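Local coordinates for protein meso-diaminopimelate dehydrogenase (PDB 3WGY) that probably catalyses, in its native form, the reversible NADP-dependent oxidative deamination of meso-2,6-diaminopimelate, and is seen here as an engineered variant with bound 4-methyl-2-oxovalerate, at residues B[37-40]-B[41-44]; B[178-181]-B[182-186]; B[277-280]-B[281-285]; B[290-293]-B[294-298]. The protein carries 6 engineered substitutions. One frame throughout, in Å; residues are numbered along the deposited sequence.

Contact 1: B[37-40]-B[41-44]; sequences RRDI and NKVD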
ATOM      1  N   ARG B  37      34.805   7.954   1.296  1.00 39.74           N
ATOM      2  CA  ARG B  37      36.155   7.400   1.242  1.00 41.15           C
ATOM      3  C   ARG B  37      37.100   8.302   0.451  1.00 42.25           C
ATOM      4  O   ARG B  37      38.314   8.231   0.619  1.00 41.40           O
ATOM      5  CB  ARG B  37      36.144   6.002   0.612  1.00 44.01           C
ATOM      6  CG  ARG B  37      35.606   4.907   1.528  1.00 47.28           C
ATOM      7  CD  ARG B  37      35.811   3.521   0.926  1.00 51.00           C
ATOM      8  NE  ARG B  37      35.262   2.448   1.759  1.00 55.33           N
ATOM      9  CZ  ARG B  37      35.952   1.758   2.667  1.00 56.25           C
ATOM     10  NH1 ARG B  37      37.236   2.017   2.872  1.00 57.49           N
ATOM     11  NH2 ARG B  37      35.356   0.801   3.370  1.00 56.26           N
ATOM     12  N   ARG B  38      36.543   9.154  -0.404  1.00 42.70           N
ATOM     13  CA  ARG B  38      37.354  10.058  -1.219  1.00 44.52           C
ATOM     14  C   ARG B  38      38.143  11.049  -0.360  1.00 45.43           C
ATOM     15  O   ARG B  38      37.719  11.422   0.736  1.00 43.75           O
ATOM     16  CB  ARG B  38      36.466  10.842  -2.206  1.00 44.99           C
ATOM     17  CG  ARG B  38      35.652   9.987  -3.185  1.00 48.49           C
ATOM     18  CD  ARG B  38      34.146  10.232  -3.022  1.00 54.32           C
ATOM     19  NE  ARG B  38      33.325   9.266  -3.755  1.00 58.61           N
ATOM     20  CZ  ARG B  38      32.215   8.701  -3.275  1.00 59.81           C
ATOM     21  NH1 ARG B  38      31.776   8.998  -2.055  1.00 59.21           N
ATOM     22  NH2 ARG B  38      31.547   7.826  -4.017  1.00 60.76           N
ATOM     23  N   ASP B  39      39.297  11.474  -0.864  1.00 47.61           N
ATOM     24  CA  ASP B  39      40.122  12.441  -0.149  1.00 48.96           C
ATOM     25  C   ASP B  39      39.391  13.765  -0.242  1.00 50.61           C
ATOM     26  O   ASP B  39      39.462  14.454  -1.262  1.00 49.34           O
ATOM     27  CB  ASP B  39      41.499  12.569  -0.806  1.00 49.35           C
ATOM     28  CG  ASP B  39      42.391  13.586  -0.103  1.00 48.70           C
ATOM     29  OD1 ASP B  39      43.495  13.860  -0.611  1.00 48.78           O
ATOM     30  OD2 ASP B  39      41.989  14.106   0.958  1.00 50.59           O
ATOM     31  N   ILE B  40      38.679  14.127   0.817  1.00 53.20           N
ATOM     32  CA  ILE B  40      37.931  15.371   0.787  1.00 58.36           C
ATOM     33  C   ILE B  40      38.826  16.596   0.651  1.00 60.77           C
ATOM     34  O   ILE B  40      38.335  17.701   0.421  1.00 61.72           O
ATOM     35  CB  ILE B  40      37.025  15.523   2.026  1.00 58.85           C
ATOM     36  CG1 ILE B  40      37.855  15.479   3.305  1.00 59.55           C
ATOM     37  CG2 ILE B  40      35.989  14.413   2.041  1.00 58.64           C
ATOM     38  CD1 ILE B  40      37.030  15.704   4.549  1.00 59.50           C
ATOM     39  N   ASN B  41      40.136  16.411   0.790  1.00 62.29           N
ATOM     40  CA  ASN B  41      41.054  17.531   0.636  1.00 65.95           C
ATOM     41  C   ASN B  41      40.988  18.017  -0.811  1.00 67.83           C
ATOM     42  O   ASN B  41      41.134  19.208  -1.082  1.00 66.92           O
ATOM     43  CB  ASN B  41      42.491  17.116   0.974  1.00 66.47           C
ATOM     44  CG  ASN B  41      42.914  17.547   2.365  1.00 67.09           C
ATOM     45  OD1 ASN B  41      44.050  17.317   2.775  1.00 68.43           O
ATOM     46  ND2 ASN B  41      42.002  18.179   3.097  1.00 66.54           N
ATOM     47  N   LYS B  42      40.765  17.081  -1.733  1.00 70.71           N
ATOM     48  CA  LYS B  42      40.670  17.399  -3.154  1.00 74.63           C
ATOM     49  C   LYS B  42      39.231  17.743  -3.499  1.00 77.49           C
ATOM     50  O   LYS B  42      38.963  18.711  -4.213  1.00 77.78           O
ATOM     51  CB  LYS B  42      41.086  16.205  -4.022  1.00 74.55           C
ATOM     52  CG  LYS B  42      42.453  15.625  -3.743  1.00 74.83           C
ATOM     53  CD  LYS B  42      42.766  14.533  -4.755  1.00 75.02           C
ATOM     54  CE  LYS B  42      43.982  13.721  -4.347  1.00 74.82           C
ATOM     55  NZ  LYS B  42      45.197  14.567  -4.207  1.00 75.49           N
ATOM     56  N   VAL B  43      38.311  16.925  -2.992  1.00 80.39           N
ATOM     57  CA  VAL B  43      36.882  17.099  -3.238  1.00 82.48           C
ATOM     58  C   VAL B  43      36.398  18.449  -2.684  1.00 83.76           C
ATOM     59  O   VAL B  43      35.226  18.615  -2.336  1.00 84.25           O
ATOM     60  CB  VAL B  43      36.078  15.917  -2.609  1.00 83.10           C
ATOM     61  CG1 VAL B  43      34.650  15.890  -3.151  1.00 83.58           C
ATOM     62  CG2 VAL B  43      36.775  14.589  -2.915  1.00 82.44           C
ATOM     63  N   ASP B  44      37.328  19.401  -2.613  1.00 84.33           N
ATOM     64  CA  ASP B  44      37.081  20.760  -2.136  1.00 85.39           C
ATOM     65  C   ASP B  44      37.178  20.908  -0.617  1.00 85.33           C
ATOM     66  O   ASP B  44      37.990  20.242   0.028  1.00 85.39           O
ATOM     67  CB  ASP B  44      35.720  21.259  -2.639  1.00 85.94           C
ATOM     68  CG  ASP B  44      35.507  22.730  -2.366  1.00 86.66           C
ATOM     69  OD1 ASP B  44      36.466  23.505  -2.562  1.00 87.59           O
ATOM     70  OD2 ASP B  44      34.387  23.109  -1.960  1.00 86.88           O
TER

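Contact 2: B[178-181]-B[182-186]; sequences GALD and KARSG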
ATOM      1  N   GLY B 178       0.126  -7.318 -22.366  1.00 44.05           N
ATOM      2  CA  GLY B 178      -0.750  -8.477 -22.376  1.00 41.75           C
ATOM      3  C   GLY B 178      -0.832  -9.154 -21.021  1.00 39.96           C
ATOM      4  O   GLY B 178      -1.921  -9.466 -20.543  1.00 39.78           O
ATOM      5  N   ALA B 179       0.319  -9.391 -20.405  1.00 37.11           N
ATOM      6  CA  ALA B 179       0.364 -10.024 -19.094  1.00 36.37           C
ATOM      7  C   ALA B 179      -0.240  -9.116 -18.023  1.00 34.94           C
ATOM      8  O   ALA B 179      -0.932  -9.583 -17.119  1.00 31.74           O
ATOM      9  CB  ALA B 179       1.801 -10.368 -18.732  1.00 35.90           C
ATOM     10  N   LEU B 180       0.031  -7.818 -18.111  1.00 35.49           N
ATOM     11  CA  LEU B 180      -0.507  -6.891 -17.122  1.00 37.71           C
ATOM     12  C   LEU B 180      -2.024  -6.894 -17.184  1.00 38.93           C
ATOM     13  O   LEU B 180      -2.690  -6.969 -16.152  1.00 39.58           O
ATOM     14  CB  LEU B 180       0.019  -5.470 -17.351  1.00 38.17           C
ATOM     15  CG  LEU B 180       1.458  -5.153 -16.928  1.00 39.39           C
ATOM     16  CD1 LEU B 180       1.781  -3.713 -17.314  1.00 39.02           C
ATOM     17  CD2 LEU B 180       1.628  -5.352 -15.415  1.00 38.20           C
ATOM     18  N   ASP B 181      -2.569  -6.826 -18.395  1.00 38.67           N
ATOM     19  CA  ASP B 181      -4.017  -6.823 -18.575  1.00 41.22           C
ATOM     20  C   ASP B 181      -4.633  -8.110 -18.042  1.00 40.84           C
ATOM     21  O   ASP B 181      -5.667  -8.075 -17.376  1.00 38.78           O
ATOM     22  CB  ASP B 181      -4.378  -6.655 -20.056  1.00 43.32           C
ATOM     23  CG  ASP B 181      -3.962  -5.295 -20.611  1.00 47.65           C
ATOM     24  OD1 ASP B 181      -3.299  -4.513 -19.893  1.00 47.97           O
ATOM     25  OD2 ASP B 181      -4.299  -5.009 -21.775  1.00 50.97           O
ATOM     26  N   LYS B 182      -4.001  -9.245 -18.333  1.00 39.68           N
ATOM     27  CA  LYS B 182      -4.519 -10.519 -17.854  1.00 41.70           C
ATOM     28  C   LYS B 182      -4.437 -10.600 -16.339  1.00 40.19           C
ATOM     29  O   LYS B 182      -5.354 -11.094 -15.692  1.00 41.60           O
ATOM     30  CB  LYS B 182      -3.766 -11.686 -18.497  1.00 44.70           C
ATOM     31  CG  LYS B 182      -3.955 -11.787 -20.015  1.00 47.61           C
ATOM     32  CD  LYS B 182      -5.433 -11.680 -20.428  1.00 51.48           C
ATOM     33  CE  LYS B 182      -5.899 -10.220 -20.486  1.00 51.92           C
ATOM     34  NZ  LYS B 182      -7.368 -10.065 -20.656  1.00 54.22           N
ATOM     35  N   ALA B 183      -3.346 -10.108 -15.768  1.00 38.90           N
ATOM     36  CA  ALA B 183      -3.208 -10.122 -14.319  1.00 38.32           C
ATOM     37  C   ALA B 183      -4.325  -9.261 -13.739  1.00 38.51           C
ATOM     38  O   ALA B 183      -5.062  -9.692 -12.856  1.00 38.81           O
ATOM     39  CB  ALA B 183      -1.849  -9.568 -13.909  1.00 35.32           C
ATOM     40  N   ARG B 184      -4.450  -8.041 -14.259  1.00 39.27           N
ATOM     41  CA  ARG B 184      -5.466  -7.101 -13.797  1.00 39.03           C
ATOM     42  C   ARG B 184      -6.880  -7.603 -14.010  1.00 40.21           C
ATOM     43  O   ARG B 184      -7.806  -7.173 -13.319  1.00 37.28           O
ATOM     44  CB  ARG B 184      -5.299  -5.756 -14.497  1.00 39.19           C
ATOM     45  CG  ARG B 184      -4.134  -4.955 -14.000  1.00 40.40           C
ATOM     46  CD  ARG B 184      -3.777  -3.890 -15.005  1.00 41.30           C
ATOM     47  NE  ARG B 184      -2.769  -2.982 -14.485  1.00 39.22           N
ATOM     48  CZ  ARG B 184      -2.036  -2.182 -15.243  1.00 38.91           C
ATOM     49  NH1 ARG B 184      -2.198  -2.189 -16.560  1.00 36.63           N
ATOM     50  NH2 ARG B 184      -1.155  -1.365 -14.680  1.00 38.52           N
ATOM     51  N   SER B 185      -7.068  -8.486 -14.986  1.00 41.45           N
ATOM     52  CA  SER B 185      -8.394  -9.029 -15.209  1.00 44.07           C
ATOM     53  C   SER B 185      -8.566  -9.986 -14.038  1.00 46.42           C
ATOM     54  O   SER B 185      -7.611 -10.249 -13.313  1.00 48.16           O
ATOM     55  CB  SER B 185      -8.462  -9.789 -16.539  1.00 43.97           C
ATOM     56  OG  SER B 185      -7.717 -10.989 -16.478  1.00 40.70           O
ATOM     57  N   GLY B 186      -9.760 -10.512 -13.830  1.00 49.59           N
ATOM     58  CA  GLY B 186      -9.924 -11.419 -12.705  1.00 53.08           C
ATOM     59  C   GLY B 186      -9.460 -12.849 -12.939  1.00 55.10           C
ATOM     60  O   GLY B 186      -9.335 -13.628 -11.987  1.00 54.62           O
TER

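Contact 3: B[277-280]-B[281-285]; sequences AEFT and SSVLV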
ATOM      1  N   ALA B 277      16.648   6.429  -8.406  1.00 32.16           N
ATOM      2  CA  ALA B 277      17.525   6.694  -7.268  1.00 32.43           C
ATOM      3  C   ALA B 277      16.972   7.697  -6.260  1.00 33.12           C
ATOM      4  O   ALA B 277      17.089   7.497  -5.048  1.00 33.44           O
ATOM      5  CB  ALA B 277      18.890   7.156  -7.763  1.00 32.84           C
ATOM      6  N   GLU B 278      16.377   8.778  -6.745  1.00 31.76           N
ATOM      7  CA  GLU B 278      15.829   9.772  -5.836  1.00 33.86           C
ATOM      8  C   GLU B 278      14.592   9.252  -5.103  1.00 32.30           C
ATOM      9  O   GLU B 278      14.264   9.717  -4.006  1.00 30.26           O
ATOM     10  CB  GLU B 278      15.487  11.049  -6.595  1.00 34.80           C
ATOM     11  CG  GLU B 278      16.690  11.672  -7.277  1.00 41.39           C
ATOM     12  CD  GLU B 278      16.502  13.151  -7.515  1.00 43.69           C
ATOM     13  OE1 GLU B 278      15.518  13.538  -8.183  1.00 45.64           O
ATOM     14  OE2 GLU B 278      17.341  13.928  -7.017  1.00 48.34           O
ATOM     15  N   PHE B 279      13.906   8.286  -5.701  1.00 30.46           N
ATOM     16  CA  PHE B 279      12.728   7.742  -5.050  1.00 29.68           C
ATOM     17  C   PHE B 279      13.200   6.835  -3.930  1.00 28.89           C
ATOM     18  O   PHE B 279      12.693   6.894  -2.815  1.00 28.34           O
ATOM     19  CB  PHE B 279      11.870   6.949  -6.023  1.00 30.05           C
ATOM     20  CG  PHE B 279      10.609   6.427  -5.402  1.00 32.02           C
ATOM     21  CD1 PHE B 279       9.531   7.278  -5.168  1.00 32.95           C
ATOM     22  CD2 PHE B 279      10.515   5.103  -5.006  1.00 31.14           C
ATOM     23  CE1 PHE B 279       8.369   6.810  -4.546  1.00 33.65           C
ATOM     24  CE2 PHE B 279       9.360   4.622  -4.380  1.00 32.15           C
ATOM     25  CZ  PHE B 279       8.287   5.479  -4.151  1.00 33.12           C
ATOM     26  N   THR B 280      14.177   5.990  -4.236  1.00 29.59           N
ATOM     27  CA  THR B 280      14.742   5.096  -3.234  1.00 31.31           C
ATOM     28  C   THR B 280      15.224   5.945  -2.059  1.00 30.73           C
ATOM     29  O   THR B 280      15.027   5.592  -0.897  1.00 32.33           O
ATOM     30  CB  THR B 280      15.945   4.324  -3.795  1.00 30.72           C
ATOM     31  OG1 THR B 280      15.517   3.531  -4.906  1.00 35.25           O
ATOM     32  CG2 THR B 280      16.542   3.421  -2.719  1.00 30.46           C
ATOM     33  N   SER B 281      15.852   7.068  -2.378  1.00 30.89           N
ATOM     34  CA  SER B 281      16.355   7.988  -1.361  1.00 31.26           C
ATOM     35  C   SER B 281      15.238   8.558  -0.488  1.00 31.86           C
ATOM     36  O   SER B 281      15.399   8.690   0.729  1.00 32.30           O
ATOM     37  CB  SER B 281      17.115   9.136  -2.023  1.00 32.33           C
ATOM     38  OG  SER B 281      18.302   8.668  -2.625  1.00 34.07           O
ATOM     39  N   SER B 282      14.114   8.911  -1.106  1.00 31.66           N
ATOM     40  CA  SER B 282      12.986   9.455  -0.354  1.00 32.09           C
ATOM     41  C   SER B 282      12.458   8.397   0.595  1.00 31.00           C
ATOM     42  O   SER B 282      12.086   8.694   1.731  1.00 30.13           O
ATOM     43  CB  SER B 282      11.855   9.889  -1.291  1.00 31.11           C
ATOM     44  OG  SER B 282      12.227  11.028  -2.026  1.00 37.06           O
ATOM     45  N   VAL B 283      12.415   7.158   0.117  1.00 26.92           N
ATOM     46  CA  VAL B 283      11.938   6.067   0.934  1.00 26.79           C
ATOM     47  C   VAL B 283      12.900   5.902   2.106  1.00 28.62           C
ATOM     48  O   VAL B 283      12.475   5.768   3.260  1.00 27.30           O
ATOM     49  CB  VAL B 283      11.873   4.741   0.127  1.00 27.93           C
ATOM     50  CG1 VAL B 283      11.532   3.587   1.057  1.00 26.07           C
ATOM     51  CG2 VAL B 283      10.826   4.864  -0.995  1.00 27.79           C
ATOM     52  N   LEU B 284      14.199   5.930   1.808  1.00 28.69           N
ATOM     53  CA  LEU B 284      15.203   5.784   2.860  1.00 29.54           C
ATOM     54  C   LEU B 284      15.010   6.847   3.939  1.00 27.70           C
ATOM     55  O   LEU B 284      15.023   6.542   5.136  1.00 29.03           O
ATOM     56  CB  LEU B 284      16.623   5.872   2.275  1.00 31.90           C
ATOM     57  CG  LEU B 284      17.098   4.641   1.486  1.00 33.59           C
ATOM     58  CD1 LEU B 284      18.463   4.915   0.848  1.00 31.13           C
ATOM     59  CD2 LEU B 284      17.178   3.449   2.430  1.00 30.94           C
ATOM     60  N   VAL B 285      14.822   8.089   3.516  1.00 28.60           N
ATOM     61  CA  VAL B 285      14.627   9.183   4.457  1.00 26.56           C
ATOM     62  C   VAL B 285      13.379   9.001   5.316  1.00 28.47           C
ATOM     63  O   VAL B 285      13.445   9.164   6.535  1.00 30.65           O
ATOM     64  CB  VAL B 285      14.540  10.532   3.732  1.00 28.31           C
ATOM     65  CG1 VAL B 285      14.199  11.641   4.731  1.00 27.02           C
ATOM     66  CG2 VAL B 285      15.869  10.826   3.045  1.00 31.15           C
TER

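Contact 4: B[290-293]-B[294-298]; sequences AIYK and LSKEG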
ATOM      1  N   ALA B 290      11.070   6.749  11.019  1.00 33.68           N
ATOM      2  CA  ALA B 290      10.508   5.616  11.746  1.00 33.09           C
ATOM      3  C   ALA B 290      11.523   4.946  12.662  1.00 35.14           C
ATOM      4  O   ALA B 290      11.192   4.562  13.785  1.00 33.30           O
ATOM      5  CB  ALA B 290       9.955   4.592  10.770  1.00 33.18           C
ATOM      6  N   ILE B 291      12.750   4.782  12.175  1.00 34.51           N
ATOM      7  CA  ILE B 291      13.790   4.144  12.973  1.00 35.20           C
ATOM      8  C   ILE B 291      14.146   5.020  14.162  1.00 35.18           C
ATOM      9  O   ILE B 291      14.377   4.523  15.264  1.00 35.29           O
ATOM     10  CB  ILE B 291      15.049   3.874  12.132  1.00 35.33           C
ATOM     11  CG1 ILE B 291      14.700   2.899  11.006  1.00 34.91           C
ATOM     12  CG2 ILE B 291      16.149   3.300  13.006  1.00 35.45           C
ATOM     13  CD1 ILE B 291      13.995   1.640  11.478  1.00 37.05           C
ATOM     14  N   TYR B 292      14.187   6.325  13.931  1.00 36.13           N
ATOM     15  CA  TYR B 292      14.482   7.271  14.993  1.00 38.40           C
ATOM     16  C   TYR B 292      13.433   7.092  16.086  1.00 39.37           C
ATOM     17  O   TYR B 292      13.765   6.983  17.263  1.00 39.36           O
ATOM     18  CB  TYR B 292      14.439   8.704  14.455  1.00 38.88           C
ATOM     19  CG  TYR B 292      14.442   9.768  15.532  1.00 42.25           C
ATOM     20  CD1 TYR B 292      13.249  10.204  16.118  1.00 44.77           C
ATOM     21  CD2 TYR B 292      15.638  10.325  15.983  1.00 44.72           C
ATOM     22  CE1 TYR B 292      13.250  11.168  17.129  1.00 45.59           C
ATOM     23  CE2 TYR B 292      15.653  11.286  16.989  1.00 46.44           C
ATOM     24  CZ  TYR B 292      14.458  11.705  17.561  1.00 47.84           C
ATOM     25  OH  TYR B 292      14.479  12.652  18.568  1.00 48.83           O
ATOM     26  N   LYS B 293      12.164   7.051  15.684  1.00 39.11           N
ATOM     27  CA  LYS B 293      11.075   6.886  16.637  1.00 39.24           C
ATOM     28  C   LYS B 293      11.224   5.579  17.398  1.00 37.83           C
ATOM     29  O   LYS B 293      11.155   5.559  18.625  1.00 39.28           O
ATOM     30  CB  LYS B 293       9.728   6.921  15.915  1.00 39.17           C
ATOM     31  CG  LYS B 293       9.479   8.217  15.166  1.00 41.45           C
ATOM     32  CD  LYS B 293       8.052   8.301  14.655  1.00 44.79           C
ATOM     33  CE  LYS B 293       7.811   9.599  13.913  1.00 45.94           C
ATOM     34  NZ  LYS B 293       6.374   9.795  13.598  1.00 49.15           N
ATOM     35  N   LEU B 294      11.440   4.486  16.671  1.00 36.80           N
ATOM     36  CA  LEU B 294      11.600   3.188  17.303  1.00 35.86           C
ATOM     37  C   LEU B 294      12.831   3.115  18.202  1.00 37.96           C
ATOM     38  O   LEU B 294      12.813   2.426  19.222  1.00 37.07           O
ATOM     39  CB  LEU B 294      11.673   2.082  16.249  1.00 36.35           C
ATOM     40  CG  LEU B 294      10.351   1.663  15.596  1.00 35.91           C
ATOM     41  CD1 LEU B 294      10.636   0.640  14.519  1.00 36.49           C
ATOM     42  CD2 LEU B 294       9.409   1.081  16.643  1.00 34.66           C
ATOM     43  N   SER B 295      13.902   3.813  17.830  1.00 38.47           N
ATOM     44  CA  SER B 295      15.113   3.787  18.644  1.00 40.47           C
ATOM     45  C   SER B 295      14.841   4.434  19.999  1.00 41.78           C
ATOM     46  O   SER B 295      15.340   3.968  21.022  1.00 41.73           O
ATOM     47  CB  SER B 295      16.269   4.515  17.944  1.00 39.22           C
ATOM     48  OG  SER B 295      16.074   5.915  17.932  1.00 38.27           O
ATOM     49  N   LYS B 296      14.045   5.504  20.001  1.00 43.31           N
ATOM     50  CA  LYS B 296      13.694   6.201  21.237  1.00 45.18           C
ATOM     51  C   LYS B 296      12.815   5.337  22.147  1.00 46.38           C
ATOM     52  O   LYS B 296      12.890   5.432  23.374  1.00 47.24           O
ATOM     53  CB  LYS B 296      12.965   7.509  20.920  1.00 46.36           C
ATOM     54  CG  LYS B 296      13.823   8.531  20.196  1.00 48.91           C
ATOM     55  CD  LYS B 296      15.049   8.897  21.021  1.00 51.14           C
ATOM     56  CE  LYS B 296      15.977   9.832  20.266  1.00 51.74           C
ATOM     57  NZ  LYS B 296      17.232  10.066  21.031  1.00 54.38           N
ATOM     58  N   GLU B 297      11.977   4.501  21.542  1.00 46.66           N
ATOM     59  CA  GLU B 297      11.102   3.622  22.306  1.00 46.23           C
ATOM     60  C   GLU B 297      11.923   2.430  22.774  1.00 47.59           C
ATOM     61  O   GLU B 297      11.381   1.437  23.259  1.00 49.08           O
ATOM     62  CB  GLU B 297       9.939   3.129  21.444  1.00 45.18           C
ATOM     63  CG  GLU B 297       9.176   4.223  20.733  1.00 43.70           C
ATOM     64  CD  GLU B 297       8.034   3.675  19.901  1.00 43.53           C
ATOM     65  OE1 GLU B 297       7.998   2.449  19.669  1.00 43.96           O
ATOM     66  OE2 GLU B 297       7.180   4.474  19.470  1.00 42.86           O
ATOM     67  N   GLY B 298      13.234   2.527  22.604  1.00 47.17           N
ATOM     68  CA  GLY B 298      14.116   1.461  23.037  1.00 48.74           C
ATOM     69  C   GLY B 298      14.062   0.169  22.245  1.00 49.63           C
ATOM     70  O   GLY B 298      14.469  -0.880  22.746  1.00 52.05           O
TER

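Contact 1: B[37-40]-B[41-44]
The carboxylate of D39 reaches over the start of N41, its OD2 only 3.1 Å from N41 CB and hydrogen-bonded to N41 N at 3.0 Å. The amide hydrogen comes to OD2 from well above the carboxylate plane, about 60° out of it. With CG anti to the backbone N (chi1 179°), the aspartate head swings forward over the residues that follow. Its other oxygen, OD1, lies 3.7 Å from K42 CG, where the lysine chain crosses at about a right angle; the ammonium group of K42 stays beyond salt-bridge distance, leaving at most a longer-range attraction between the two charges. A side-chain oxygen bonded to the amide two residues on is an Asx turn, and here it is combined with a main-chain turn. D39 O takes K42 N from above its plane at 3.0 Å and V43 N, almost straight, within the plane at 3.2 Å. One carbonyl thus grips two successive amides, those of the third and fourth residues on, and closes 39-43 into a tight turn in the surface loop between strands 29-36 and 50-52 of the Rossmann-type sheet. V43 CG2 lies 3.8 Å from R38 CB, and I40 and V43 both touch L50. R38 NH1 bonds T36 OG1, and the arginine side chain touches Y12, near a glycine-rich sequence consistent with dinucleotide binding.

Contact 2: B[178-181]-B[182-186]
Over one face of the R184 guanidinium sits L180 CB, 4.0 Å from NH1, and at an edge, near the plane, lies D181 OD1. That carboxylate oxygen is 4.2 Å from R184 NH1, too far for a salt bridge, and D181 instead pairs through OD2 with K177. R184 NH2 has its own ionic partner in E268, which with the apolar cover from L180 probably fixes how the guanidinium is turned. The arginine chain runs extended from CG to NE, and its CD passes 3.5 Å from L180 O, so the side chain lies back along the preceding turn. All this happens on the last turns of helix 177-184, where the regular bonds run from K182 N to G178 O, A183 N to A179 O and R184 N to L180 O. The helix belongs to the C-terminal-domain family region, and A179, L180 and A183 pack it on strands 142-147 and 249-258 of a three-stranded antiparallel sheet; F191 also touches A179 and A183. The exposed K182 curls back: bends at chi2 (-48°) and chi3 (81°) bring its CE to 3.5 Å from D181 C, while CG touches G178 O at 3.1 Å. The helix gives out at S185, whose amide N still reaches D181 O at 2.8 Å, though at a bent N-H angle of 130°.

Contact 3: B[277-280]-B[281-285]
S281 opens the second half of this run of helix by touching A277 twice: its amide N donates to A277 O at 3.0 Å, and its OG lies equally close to the same oxygen. With OG beside the backbone N (chi1 -67°), the hydroxyl is turned back up the helix, but it also meets I15 O, and which of the two carbonyls takes the proton is not settled. S282 repeats the pattern one residue on. Its N donates to E278 O from above the carbonyl plane, and its OG stands 3.1 Å from that oxygen, again without a settled bond. V283 brings its CG2 methyl against the F279 ring in an off-centre CH-pi contact, 3.7 Å from CE2, approaching the ring obliquely. The same methyl leans on F279 O at 3.3 Å, beside the bond from V283 N to that oxygen. L284 sets CG against T280 O, also at 3.3 Å, while L284 N donates to T280 O at 2.8 Å. Around this helix, 276-296, lie helix 14-23 beside S281 and L284, helix 123-138 beside F279 and V283, and the second subunit, whose T259 bonds E278 and whose I138 packs on S282 and V283. The chemistry is consistent with two serines being accommodated in a largely buried stretch of helix: each small hydroxyl has a main-chain oxygen within reach, leaving the apolar branches to pack on the neighbouring helices and, through F279, on strand 264-273.

Contact 4: B[290-293]-B[294-298]
The aliphatic chain of K296 runs across the ring of Y292, with CE 3.6 Å from the tyrosine's CE2 and CG 4.1 Å above the ring plane, offset toward the rim. A chi1 of 168° swings the Y292 ring away from the backbone N and lays it beside K296, which bends at chi2 (-59°) and so carries its chain obliquely over that face. The same two residues are tied through the backbone, K296 N donating to Y292 O at 3.1 Å. S295 OG donates to Y292 O as well, at 2.6 Å and from the same face of the carbonyl plane as K296 N, so one oxygen is gripped by two donors and the serine is fixed against the preceding turn. One residue further on, E297 presses its CG to 3.2 Å from K293 O, while its amide meets this oxygen within the carbonyl plane. The polar ends of K293 and E297 find partners further out: K293 NZ bonds S314 O, and E297 OE2 bonds Y312 OH. Y312 also packs on A290 and L294. On the inner side of the helix I291 and L294 rest on strand 116-118, I291 also on V90 of strand 88-90, which places this last part of helix 276-296 against the parallel sheet. What ends the helix is a Schellman motif: K299 N folds back to L294 O, and G298, the C-prime residue with positive phi, returns its amide to S295 O, although the modelled position of that nitrogen is less certain.

How the contacts relate
Along the chain the four contacts come in the order 1, 2, 3, 4, and they mark out the two lobes of the subunit. Contact 1 lies in a surface loop of the Rossmann-type lobe, between two strands of its parallel sheet, whereas contact 2 sits in the C-terminal-domain region, with centres about 51 Å apart, on opposite sides of the chain's centre. Contacts 3 and 4 share helix 276-296, their centres about 20 Å apart, without touching. Contact 3 lies only about 8 Å from the centre of the chain, between the lobes and in contact with the second subunit; contact 4 closes the same helix against the parallel sheet. This helix therefore links the dimer interface to the parallel sheet of the probable dinucleotide-binding lobe.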